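Local coordinates for Lin0012 protein (Listeria innocua, PDB 3K17), which probably phosphorylates phosphomevalonate with ATP, as a GHMP-family kinase of the mevalonate pathway that leads to isopentenyl diphosphate, at residues Tyr244-Phe247 against Leu248-Asn252; Lys334-Asn337 against Glu338-Leu342; Lys265-Glu268 against Leu269-Ser273. All blocks are in the same frame, centred on the assembly; numbering follows the deposited sequence.

Interaction 1 of 3, residues Tyr244-Phe247 against Leu248-Asn252; sequences YQHF and LTRNN
Leu248, one helical turn beyond Tyr244, lays its branched end over one face of the tyrosine ring, and the two side chains meet at a slant. CD1 of Leu248 comes within 3.7 Å of CE2 of Tyr244, while its CD2 lies further along, toward the phenol oxygen. The tyrosine ring can lie alongside the next turn because its CG is anti to the backbone N (chi1 -176°). An aromatic ring and a forked aliphatic chain suit this buried side of the helix, and the phenol OH, which would otherwise be a buried polar group, is hydrogen-bonded to Glu25.

On the solvent side the chemistry is polar. Gln245 O accepts two hydrogen bonds from Thr249, one from N at 2.9 Å and one from OG1, also at 2.9 Å; the two donors arrive from opposite faces of the carbonyl plane. Threonine suits this exposed place, since chi1 of -59° turns its hydroxyl back onto the preceding turn. The Gln245 chain bends at chi2 and crosses Thr249 at about a right angle, with NE2 3.2 Å from OG1 of Thr249.

Helix 241-264 thus shows different faces to its surroundings: Tyr244 packs on Ile233 and Phe236 of helix 226-239, Leu248 on the loop at Ala22, and Phe247, Arg250 and Asn251 on Ile280 of helix 267-288, where Arg250 also forms a salt bridge with Glu276.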
ATOM      1  N   TYR A 244     -17.593 -16.006  34.781  1.00 40.08           N
ATOM      2  CA  TYR A 244     -16.713 -14.855  34.933  1.00 37.69           C
ATOM      3  C   TYR A 244     -17.201 -13.983  36.080  1.00 37.00           C
ATOM      4  O   TYR A 244     -16.406 -13.496  36.882  1.00 34.16           O
ATOM      5  CB  TYR A 244     -16.671 -14.028  33.646  1.00 36.94           C
ATOM      6  CG  TYR A 244     -15.702 -12.864  33.715  1.00 38.10           C
ATOM      7  CD1 TYR A 244     -14.324 -13.080  33.763  1.00 36.66           C
ATOM      8  CD2 TYR A 244     -16.163 -11.548  33.752  1.00 37.06           C
ATOM      9  CE1 TYR A 244     -13.428 -12.015  33.848  1.00 37.24           C
ATOM     10  CE2 TYR A 244     -15.275 -10.474  33.836  1.00 37.44           C
ATOM     11  CZ  TYR A 244     -13.910 -10.715  33.882  1.00 37.58           C
ATOM     12  OH  TYR A 244     -13.030  -9.657  33.951  1.00 37.14           O
ATOM     13  N   GLN A 245     -18.515 -13.792  36.160  1.00 35.91           N
ATOM     14  CA  GLN A 245     -19.085 -12.971  37.218  1.00 37.75           C
ATOM     15  C   GLN A 245     -18.880 -13.629  38.581  1.00 36.06           C
ATOM     16  O   GLN A 245     -18.728 -12.945  39.593  1.00 35.12           O
ATOM     17  CB  GLN A 245     -20.578 -12.724  36.966  1.00 40.40           C
ATOM     18  CG  GLN A 245     -21.205 -11.742  37.945  1.00 42.21           C
ATOM     19  CD  GLN A 245     -20.465 -10.411  37.998  1.00 44.08           C
ATOM     20  OE1 GLN A 245     -20.420  -9.666  37.013  1.00 44.39           O
ATOM     21  NE2 GLN A 245     -19.877 -10.108  39.153  1.00 43.13           N
ATOM     22  N   HIS A 246     -18.875 -14.959  38.602  1.00 36.75           N
ATOM     23  CA  HIS A 246     -18.661 -15.693  39.846  1.00 36.43           C
ATOM     24  C   HIS A 246     -17.246 -15.395  40.306  1.00 35.90           C
ATOM     25  O   HIS A 246     -16.989 -15.196  41.495  1.00 35.61           O
ATOM     26  CB  HIS A 246     -18.811 -17.200  39.622  1.00 37.27           C
ATOM     27  CG  HIS A 246     -18.436 -18.025  40.815  1.00 38.65           C
ATOM     28  ND1 HIS A 246     -19.115 -17.952  42.013  1.00 39.30           N
ATOM     29  CD2 HIS A 246     -17.450 -18.936  40.996  1.00 39.03           C
ATOM     30  CE1 HIS A 246     -18.564 -18.782  42.880  1.00 38.29           C
ATOM     31  NE2 HIS A 246     -17.553 -19.391  42.289  1.00 40.06           N
ATOM     32  N   PHE A 247     -16.327 -15.381  39.347  1.00 35.17           N
ATOM     33  CA  PHE A 247     -14.929 -15.082  39.623  1.00 33.33           C
ATOM     34  C   PHE A 247     -14.825 -13.701  40.265  1.00 31.35           C
ATOM     35  O   PHE A 247     -14.252 -13.550  41.342  1.00 30.94           O
ATOM     36  CB  PHE A 247     -14.113 -15.111  38.325  1.00 32.68           C
ATOM     37  CG  PHE A 247     -12.757 -14.472  38.448  1.00 32.76           C
ATOM     38  CD1 PHE A 247     -11.813 -14.970  39.338  1.00 31.34           C
ATOM     39  CD2 PHE A 247     -12.431 -13.355  37.684  1.00 32.63           C
ATOM     40  CE1 PHE A 247     -10.563 -14.360  39.469  1.00 32.55           C
ATOM     41  CE2 PHE A 247     -11.186 -12.742  37.806  1.00 30.51           C
ATOM     42  CZ  PHE A 247     -10.252 -13.244  38.699  1.00 29.64           C
ATOM     43  N   LEU A 248     -15.395 -12.700  39.600  1.00 29.69           N
ATOM     44  CA  LEU A 248     -15.364 -11.330  40.105  1.00 29.13           C
ATOM     45  C   LEU A 248     -15.949 -11.217  41.508  1.00 28.75           C
ATOM     46  O   LEU A 248     -15.302 -10.711  42.423  1.00 26.91           O
ATOM     47  CB  LEU A 248     -16.138 -10.398  39.165  1.00 28.45           C
ATOM     48  CG  LEU A 248     -15.573 -10.142  37.764  1.00 30.26           C
ATOM     49  CD1 LEU A 248     -16.497  -9.175  37.029  1.00 28.71           C
ATOM     50  CD2 LEU A 248     -14.162  -9.563  37.862  1.00 27.74           C
ATOM     51  N   THR A 249     -17.184 -11.680  41.667  1.00 29.94           N
ATOM     52  CA  THR A 249     -17.869 -11.628  42.958  1.00 30.23           C
ATOM     53  C   THR A 249     -17.002 -12.254  44.035  1.00 29.37           C
ATOM     54  O   THR A 249     -16.802 -11.687  45.111  1.00 28.66           O
ATOM     55  CB  THR A 249     -19.201 -12.392  42.901  1.00 30.74           C
ATOM     56  OG1 THR A 249     -20.034 -11.810  41.890  1.00 29.93           O
ATOM     57  CG2 THR A 249     -19.912 -12.337  44.261  1.00 29.82           C
ATOM     58  N   ARG A 250     -16.496 -13.440  43.727  1.00 30.28           N
ATOM     59  CA  ARG A 250     -15.638 -14.172  44.644  1.00 31.72           C
ATOM     60  C   ARG A 250     -14.379 -13.340  44.928  1.00 31.78           C
ATOM     61  O   ARG A 250     -13.926 -13.235  46.069  1.00 30.78           O
ATOM     62  CB  ARG A 250     -15.259 -15.510  44.010  1.00 34.76           C
ATOM     63  CG  ARG A 250     -14.604 -16.479  44.962  1.00 40.00           C
ATOM     64  CD  ARG A 250     -15.632 -17.212  45.811  1.00 41.44           C
ATOM     65  NE  ARG A 250     -14.997 -17.756  47.004  1.00 42.00           N
ATOM     66  CZ  ARG A 250     -14.607 -17.010  48.028  1.00 43.42           C
ATOM     67  NH1 ARG A 250     -14.799 -15.699  48.003  1.00 43.87           N
ATOM     68  NH2 ARG A 250     -14.011 -17.568  49.070  1.00 47.53           N
ATOM     69  N   ASN A 251     -13.821 -12.744  43.878  1.00 29.74           N
ATOM     70  CA  ASN A 251     -12.626 -11.924  44.021  1.00 29.63           C
ATOM     71  C   ASN A 251     -12.865 -10.749  44.959  1.00 27.92           C
ATOM     72  O   ASN A 251     -12.032 -10.443  45.804  1.00 26.60           O
ATOM     73  CB  ASN A 251     -12.172 -11.406  42.649  1.00 28.91           C
ATOM     74  CG  ASN A 251     -11.129 -10.304  42.757  1.00 31.84           C
ATOM     75  OD1 ASN A 251     -11.461  -9.120  42.923  1.00 32.26           O
ATOM     76  ND2 ASN A 251      -9.861 -10.688  42.680  1.00 27.71           N
ATOM     77  N   ASN A 252     -14.011 -10.093  44.811  1.00 28.30           N
ATOM     78  CA  ASN A 252     -14.333  -8.943  45.648  1.00 30.16           C
ATOM     79  C   ASN A 252     -14.460  -9.285  47.127  1.00 30.49           C
ATOM     80  O   ASN A 252     -14.124  -8.467  47.987  1.00 28.03           O
ATOM     81  CB  ASN A 252     -15.606  -8.274  45.142  1.00 31.72           C
ATOM     82  CG  ASN A 252     -15.450  -7.736  43.737  1.00 34.34           C
ATOM     83  OD1 ASN A 252     -14.488  -7.026  43.436  1.00 34.05           O
ATOM     84  ND2 ASN A 252     -16.391  -8.068  42.867  1.00 35.49           N
TER

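Interaction 2 of 3, residues Lys334-Asn337 against Glu338-Leu342; sequences KLVN and EWEKL
Successive i to i+4 backbone bonds carry helix 329-341 from Lys334 to Lys341, with Trp339 N 2.9 Å from Leu335 O and the last of them, from Lys341 N to Asn337 O, longer and near the helix end. On the buried side Leu335 sits over one face of the Trp339 indole in a CH-pi contact: its CG stands 4.1 Å from the centroid of the five-membered ring, 26° off the normal. The two methyls divide the indole between them, CD1 lying 3.5 Å from NE1 of Trp339 and CD2 reaching CZ2 of the benzo ring. Tryptophan suits this place because its broad face takes the leucine while its edge NE1 donates to Leu300 O.

The outer side is more polar. Glu338, bent at chi2 (-53°), presents OE2 to NZ of Lys341 in a 2.7 Å salt bridge, met on the syn side, 30° out of the carboxylate plane. Val336 CG1 lies against CG and the carboxyl carbon of Glu340, 3.9 Å from its CD.

Leu335 and Trp339 face Ala324 of strand 321-326, with Leu335 also against Ser303 and Ala304 of helix 295-306; Val336 and Glu340 rest on His346 of strand 345-346.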
ATOM      1  N   LYS A 334      13.888 -21.936  53.671  1.00 30.37           N
ATOM      2  CA  LYS A 334      13.614 -23.327  53.327  1.00 30.24           C
ATOM      3  C   LYS A 334      12.766 -23.355  52.061  1.00 28.36           C
ATOM      4  O   LYS A 334      12.973 -24.190  51.179  1.00 26.05           O
ATOM      5  CB  LYS A 334      12.845 -24.030  54.451  1.00 34.16           C
ATOM      6  CG  LYS A 334      13.690 -24.926  55.353  1.00 38.71           C
ATOM      7  CD  LYS A 334      14.641 -24.129  56.230  1.00 41.69           C
ATOM      8  CE  LYS A 334      15.393 -25.044  57.190  1.00 44.17           C
ATOM      9  NZ  LYS A 334      14.467 -25.774  58.106  1.00 45.65           N
ATOM     10  N   LEU A 335      11.802 -22.441  51.984  1.00 26.53           N
ATOM     11  CA  LEU A 335      10.929 -22.360  50.820  1.00 25.48           C
ATOM     12  C   LEU A 335      11.761 -22.028  49.583  1.00 24.82           C
ATOM     13  O   LEU A 335      11.643 -22.690  48.553  1.00 25.06           O
ATOM     14  CB  LEU A 335       9.864 -21.285  51.028  1.00 26.71           C
ATOM     15  CG  LEU A 335       8.927 -21.011  49.848  1.00 25.65           C
ATOM     16  CD1 LEU A 335       8.171 -22.268  49.480  1.00 25.18           C
ATOM     17  CD2 LEU A 335       7.962 -19.892  50.222  1.00 25.39           C
ATOM     18  N   VAL A 336      12.598 -21.002  49.699  1.00 24.02           N
ATOM     19  CA  VAL A 336      13.461 -20.580  48.604  1.00 24.47           C
ATOM     20  C   VAL A 336      14.359 -21.726  48.121  1.00 26.89           C
ATOM     21  O   VAL A 336      14.561 -21.897  46.920  1.00 25.30           O
ATOM     22  CB  VAL A 336      14.339 -19.380  49.028  1.00 25.54           C
ATOM     23  CG1 VAL A 336      15.433 -19.122  47.990  1.00 26.35           C
ATOM     24  CG2 VAL A 336      13.467 -18.136  49.175  1.00 26.14           C
ATOM     25  N   ASN A 337      14.895 -22.509  49.053  1.00 28.27           N
ATOM     26  CA  ASN A 337      15.755 -23.632  48.689  1.00 30.17           C
ATOM     27  C   ASN A 337      14.973 -24.636  47.842  1.00 30.11           C
ATOM     28  O   ASN A 337      15.498 -25.180  46.870  1.00 30.08           O
ATOM     29  CB  ASN A 337      16.314 -24.311  49.946  1.00 32.00           C
ATOM     30  CG  ASN A 337      17.157 -25.540  49.623  1.00 37.13           C
ATOM     31  OD1 ASN A 337      16.642 -26.653  49.530  1.00 39.03           O
ATOM     32  ND2 ASN A 337      18.461 -25.336  49.434  1.00 36.50           N
ATOM     33  N   GLU A 338      13.719 -24.879  48.211  1.00 29.12           N
ATOM     34  CA  GLU A 338      12.873 -25.798  47.459  1.00 29.52           C
ATOM     35  C   GLU A 338      12.606 -25.244  46.059  1.00 27.06           C
ATOM     36  O   GLU A 338      12.635 -25.986  45.072  1.00 25.26           O
ATOM     37  CB  GLU A 338      11.550 -26.021  48.188  1.00 33.48           C
ATOM     38  CG  GLU A 338      11.691 -26.861  49.443  1.00 40.08           C
ATOM     39  CD  GLU A 338      12.395 -28.180  49.168  1.00 44.68           C
ATOM     40  OE1 GLU A 338      11.938 -28.925  48.273  1.00 47.42           O
ATOM     41  OE2 GLU A 338      13.406 -28.471  49.843  1.00 46.59           O
ATOM     42  N   TRP A 339      12.350 -23.939  45.976  1.00 22.57           N
ATOM     43  CA  TRP A 339      12.098 -23.300  44.686  1.00 21.82           C
ATOM     44  C   TRP A 339      13.309 -23.459  43.765  1.00 20.74           C
ATOM     45  O   TRP A 339      13.171 -23.836  42.606  1.00 20.67           O
ATOM     46  CB  TRP A 339      11.837 -21.795  44.848  1.00 18.98           C
ATOM     47  CG  TRP A 339      10.493 -21.402  45.400  1.00 19.72           C
ATOM     48  CD1 TRP A 339       9.435 -22.221  45.676  1.00 18.64           C
ATOM     49  CD2 TRP A 339      10.053 -20.066  45.694  1.00 21.82           C
ATOM     50  NE1 TRP A 339       8.362 -21.478  46.118  1.00 19.56           N
ATOM     51  CE2 TRP A 339       8.715 -20.153  46.139  1.00 20.10           C
ATOM     52  CE3 TRP A 339      10.661 -18.805  45.622  1.00 19.95           C
ATOM     53  CZ2 TRP A 339       7.975 -19.029  46.508  1.00 18.99           C
ATOM     54  CZ3 TRP A 339       9.923 -17.684  45.991  1.00 20.12           C
ATOM     55  CH2 TRP A 339       8.593 -17.807  46.428  1.00 19.56           C
ATOM     56  N   GLU A 340      14.493 -23.160  44.292  1.00 20.26           N
ATOM     57  CA  GLU A 340      15.717 -23.212  43.504  1.00 22.93           C
ATOM     58  C   GLU A 340      16.059 -24.576  42.926  1.00 24.50           C
ATOM     59  O   GLU A 340      16.639 -24.661  41.843  1.00 24.17           O
ATOM     60  CB  GLU A 340      16.895 -22.682  44.317  1.00 21.78           C
ATOM     61  CG  GLU A 340      16.729 -21.241  44.746  1.00 27.24           C
ATOM     62  CD  GLU A 340      17.939 -20.715  45.486  1.00 28.77           C
ATOM     63  OE1 GLU A 340      18.444 -21.416  46.386  1.00 32.65           O
ATOM     64  OE2 GLU A 340      18.380 -19.593  45.174  1.00 32.08           O
ATOM     65  N   LYS A 341      15.710 -25.644  43.637  1.00 25.59           N
ATOM     66  CA  LYS A 341      15.987 -26.979  43.130  1.00 26.83           C
ATOM     67  C   LYS A 341      15.050 -27.260  41.963  1.00 26.32           C
ATOM     68  O   LYS A 341      15.269 -28.186  41.178  1.00 26.32           O
ATOM     69  CB  LYS A 341      15.781 -28.027  44.226  1.00 29.95           C
ATOM     70  CG  LYS A 341      16.762 -27.925  45.379  1.00 30.89           C
ATOM     71  CD  LYS A 341      16.514 -29.027  46.412  1.00 36.33           C
ATOM     72  CE  LYS A 341      15.093 -28.961  46.971  1.00 38.69           C
ATOM     73  NZ  LYS A 341      14.843 -29.973  48.047  1.00 40.29           N
ATOM     74  N   LEU A 342      14.003 -26.452  41.849  1.00 24.62           N
ATOM     75  CA  LEU A 342      13.038 -26.620  40.773  1.00 25.15           C
ATOM     76  C   LEU A 342      13.395 -25.760  39.560  1.00 24.19           C
ATOM     77  O   LEU A 342      12.716 -25.813  38.534  1.00 25.63           O
ATOM     78  CB  LEU A 342      11.633 -26.267  41.275  1.00 25.47           C
ATOM     79  CG  LEU A 342      11.108 -27.155  42.411  1.00 27.69           C
ATOM     80  CD1 LEU A 342       9.775 -26.611  42.940  1.00 27.94           C
ATOM     81  CD2 LEU A 342      10.934 -28.585  41.899  1.00 28.21           C
TER

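Interaction 3 of 3, residues Lys265-Glu268 against Leu269-Ser273; sequences KDEE and LLYSS
An aspartate N-cap opens helix 267-288: the side chain of Asp266, in the position just before the first turn, accepts a hydrogen bond from Leu269 N. Immediately before it, Lys265 ends the preceding helix in a Schellman motif, its positive phi (56°) turning the chain, so one helix is closed and the next begun within two residues.

The capping atom is OD1 of Asp266, 2.8 Å from N of Leu269 and approached from above the carboxylate plane. The same carboxylate lies against Leu269 CB, only 3.2 Å from OD1, and the two side chains cross at about a right angle. Aspartate suits the place because its short chain, with CG anti to the backbone N (chi1 -171°), carries an acceptor back to an amide of the first turn.

One turn on, Tyr271 places a ring face over the Glu267 carbonyl, whose O stands 3.1 Å above the ring plane, toward the rim. The Glu267 side chain runs beside the tyrosine in the same direction, its carboxylate perpendicular to the ring. Ser272 donates both N and OG to Glu268 O, the hydroxyl at 3.1 Å. Ser273 turns its OG back to Leu269 O; small hydroxyl side chains suit such a return to the previous turn. Leu270 and Tyr271 are buried against Phe325 of strand 321-326, while Leu269, nearer the surface, packs on Ala261 of helix 241-264.

Three acidic residues, Asp266, Glu267 and Glu268, thus gather at the helix start, where the positive end of the helix dipole would probably favour their negative charge. Tyr271 OH is different: it is buried by the contact and has no polar partner in the model, so the ring is held by its packing, against Glu267, Phe325 and Pro213, rather than by a polar bond of its hydroxyl.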
ATOM      1  N   LYS A 265      -3.217  -6.243  60.364  1.00 31.67           N
ATOM      2  CA  LYS A 265      -2.024  -7.074  60.485  1.00 31.83           C
ATOM      3  C   LYS A 265      -2.404  -8.485  60.904  1.00 30.58           C
ATOM      4  O   LYS A 265      -1.738  -9.098  61.729  1.00 31.01           O
ATOM      5  CB  LYS A 265      -1.061  -6.476  61.512  1.00 33.12           C
ATOM      6  CG  LYS A 265      -0.697  -5.028  61.237  1.00 36.84           C
ATOM      7  CD  LYS A 265       0.337  -4.514  62.224  1.00 38.89           C
ATOM      8  CE  LYS A 265       0.595  -3.022  62.033  1.00 40.04           C
ATOM      9  NZ  LYS A 265       1.048  -2.681  60.649  1.00 43.23           N
ATOM     10  N   ASP A 266      -3.486  -8.992  60.327  1.00 31.51           N
ATOM     11  CA  ASP A 266      -3.969 -10.332  60.636  1.00 31.77           C
ATOM     12  C   ASP A 266      -3.254 -11.333  59.730  1.00 32.09           C
ATOM     13  O   ASP A 266      -3.732 -11.658  58.641  1.00 31.19           O
ATOM     14  CB  ASP A 266      -5.479 -10.399  60.405  1.00 33.39           C
ATOM     15  CG  ASP A 266      -6.091 -11.696  60.900  1.00 35.82           C
ATOM     16  OD1 ASP A 266      -5.459 -12.760  60.729  1.00 33.65           O
ATOM     17  OD2 ASP A 266      -7.217 -11.648  61.446  1.00 39.41           O
ATOM     18  N   GLU A 267      -2.109 -11.822  60.191  1.00 32.39           N
ATOM     19  CA  GLU A 267      -1.319 -12.769  59.425  1.00 33.31           C
ATOM     20  C   GLU A 267      -2.090 -14.001  58.951  1.00 34.09           C
ATOM     21  O   GLU A 267      -1.981 -14.393  57.783  1.00 33.59           O
ATOM     22  CB  GLU A 267      -0.087 -13.176  60.234  1.00 34.59           C
ATOM     23  CG  GLU A 267       0.913 -12.030  60.392  1.00 34.75           C
ATOM     24  CD  GLU A 267       2.098 -12.380  61.270  1.00 35.60           C
ATOM     25  OE1 GLU A 267       2.568 -13.535  61.215  1.00 37.67           O
ATOM     26  OE2 GLU A 267       2.575 -11.492  62.005  1.00 35.56           O
ATOM     27  N   GLU A 268      -2.877 -14.612  59.833  1.00 31.79           N
ATOM     28  CA  GLU A 268      -3.634 -15.796  59.438  1.00 30.74           C
ATOM     29  C   GLU A 268      -4.641 -15.467  58.345  1.00 28.47           C
ATOM     30  O   GLU A 268      -4.872 -16.269  57.439  1.00 29.03           O
ATOM     31  CB  GLU A 268      -4.366 -16.410  60.639  1.00 32.45           C
ATOM     32  CG  GLU A 268      -3.457 -17.096  61.660  1.00 34.98           C
ATOM     33  CD  GLU A 268      -2.605 -18.202  61.052  1.00 36.87           C
ATOM     34  OE1 GLU A 268      -3.130 -18.973  60.213  1.00 37.88           O
ATOM     35  OE2 GLU A 268      -1.413 -18.304  61.422  1.00 38.11           O
ATOM     36  N   LEU A 269      -5.246 -14.290  58.434  1.00 27.08           N
ATOM     37  CA  LEU A 269      -6.229 -13.868  57.442  1.00 26.38           C
ATOM     38  C   LEU A 269      -5.548 -13.568  56.098  1.00 26.80           C
ATOM     39  O   LEU A 269      -6.183 -13.640  55.044  1.00 27.61           O
ATOM     40  CB  LEU A 269      -6.987 -12.633  57.942  1.00 23.39           C
ATOM     41  CG  LEU A 269      -8.088 -12.103  57.021  1.00 22.39           C
ATOM     42  CD1 LEU A 269      -9.124 -13.193  56.771  1.00 23.65           C
ATOM     43  CD2 LEU A 269      -8.731 -10.869  57.647  1.00 22.78           C
ATOM     44  N   LEU A 270      -4.264 -13.225  56.141  1.00 26.30           N
ATOM     45  CA  LEU A 270      -3.520 -12.955  54.915  1.00 28.62           C
ATOM     46  C   LEU A 270      -3.276 -14.280  54.196  1.00 29.45           C
ATOM     47  O   LEU A 270      -3.548 -14.400  52.999  1.00 30.07           O
ATOM     48  CB  LEU A 270      -2.182 -12.271  55.227  1.00 28.33           C
ATOM     49  CG  LEU A 270      -1.253 -11.988  54.035  1.00 28.84           C
ATOM     50  CD1 LEU A 270      -1.958 -11.135  52.986  1.00 26.07           C
ATOM     51  CD2 LEU A 270      -0.004 -11.298  54.533  1.00 27.74           C
ATOM     52  N   TYR A 271      -2.787 -15.278  54.933  1.00 28.66           N
ATOM     53  CA  TYR A 271      -2.512 -16.593  54.352  1.00 29.16           C
ATOM     54  C   TYR A 271      -3.736 -17.223  53.697  1.00 29.86           C
ATOM     55  O   TYR A 271      -3.681 -17.665  52.549  1.00 29.27           O
ATOM     56  CB  TYR A 271      -1.970 -17.563  55.412  1.00 28.94           C
ATOM     57  CG  TYR A 271      -0.700 -17.105  56.094  1.00 27.27           C
ATOM     58  CD1 TYR A 271       0.393 -16.651  55.353  1.00 28.80           C
ATOM     59  CD2 TYR A 271      -0.591 -17.125  57.484  1.00 28.05           C
ATOM     60  CE1 TYR A 271       1.569 -16.224  55.985  1.00 27.97           C
ATOM     61  CE2 TYR A 271       0.573 -16.703  58.127  1.00 27.10           C
ATOM     62  CZ  TYR A 271       1.647 -16.252  57.374  1.00 28.24           C
ATOM     63  OH  TYR A 271       2.787 -15.822  58.010  1.00 29.72           O
ATOM     64  N   SER A 272      -4.841 -17.274  54.430  1.00 31.12           N
ATOM     65  CA  SER A 272      -6.057 -17.865  53.894  1.00 30.91           C
ATOM     66  C   SER A 272      -6.587 -17.094  52.689  1.00 29.82           C
ATOM     67  O   SER A 272      -7.114 -17.691  51.761  1.00 32.26           O
ATOM     68  CB  SER A 272      -7.131 -17.954  54.987  1.00 32.36           C
ATOM     69  OG  SER A 272      -7.302 -16.712  55.643  1.00 34.67           O
ATOM     70  N   SER A 273      -6.440 -15.772  52.695  1.00 30.34           N
ATOM     71  CA  SER A 273      -6.911 -14.957  51.576  1.00 28.34           C
ATOM     72  C   SER A 273      -6.108 -15.261  50.314  1.00 27.05           C
ATOM     73  O   SER A 273      -6.661 -15.358  49.215  1.00 28.47           O
ATOM     74  CB  SER A 273      -6.790 -13.468  51.903  1.00 29.12           C
ATOM     75  OG  SER A 273      -7.581 -13.124  53.021  1.00 32.93           O
TER

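All three contacts are local, within one helical turn, and all are partly buried: the inward residues are Tyr244, Phe247, Leu248 and Asn251 in interaction 1, Leu335 and Trp339 in interaction 2, Leu270 and Tyr271 in interaction 3. Interactions 1 and 3 lie on consecutive helices, 241-264 and 267-288, which pack on each other; their centres are about 20 Å apart. Interaction 2 stands apart, its centre about 32 Å from that of interaction 1, yet it shares strand 321-326 with interaction 3 as a packing surface. Chemistry follows position: interaction 1, inside the first half of its helix, sets aromatic and aliphatic packing against a threonine hydroxyl, interaction 2, near a helix end, adds an outer salt bridge, and interaction 3, at a helix start, relies on capping and acidic groups.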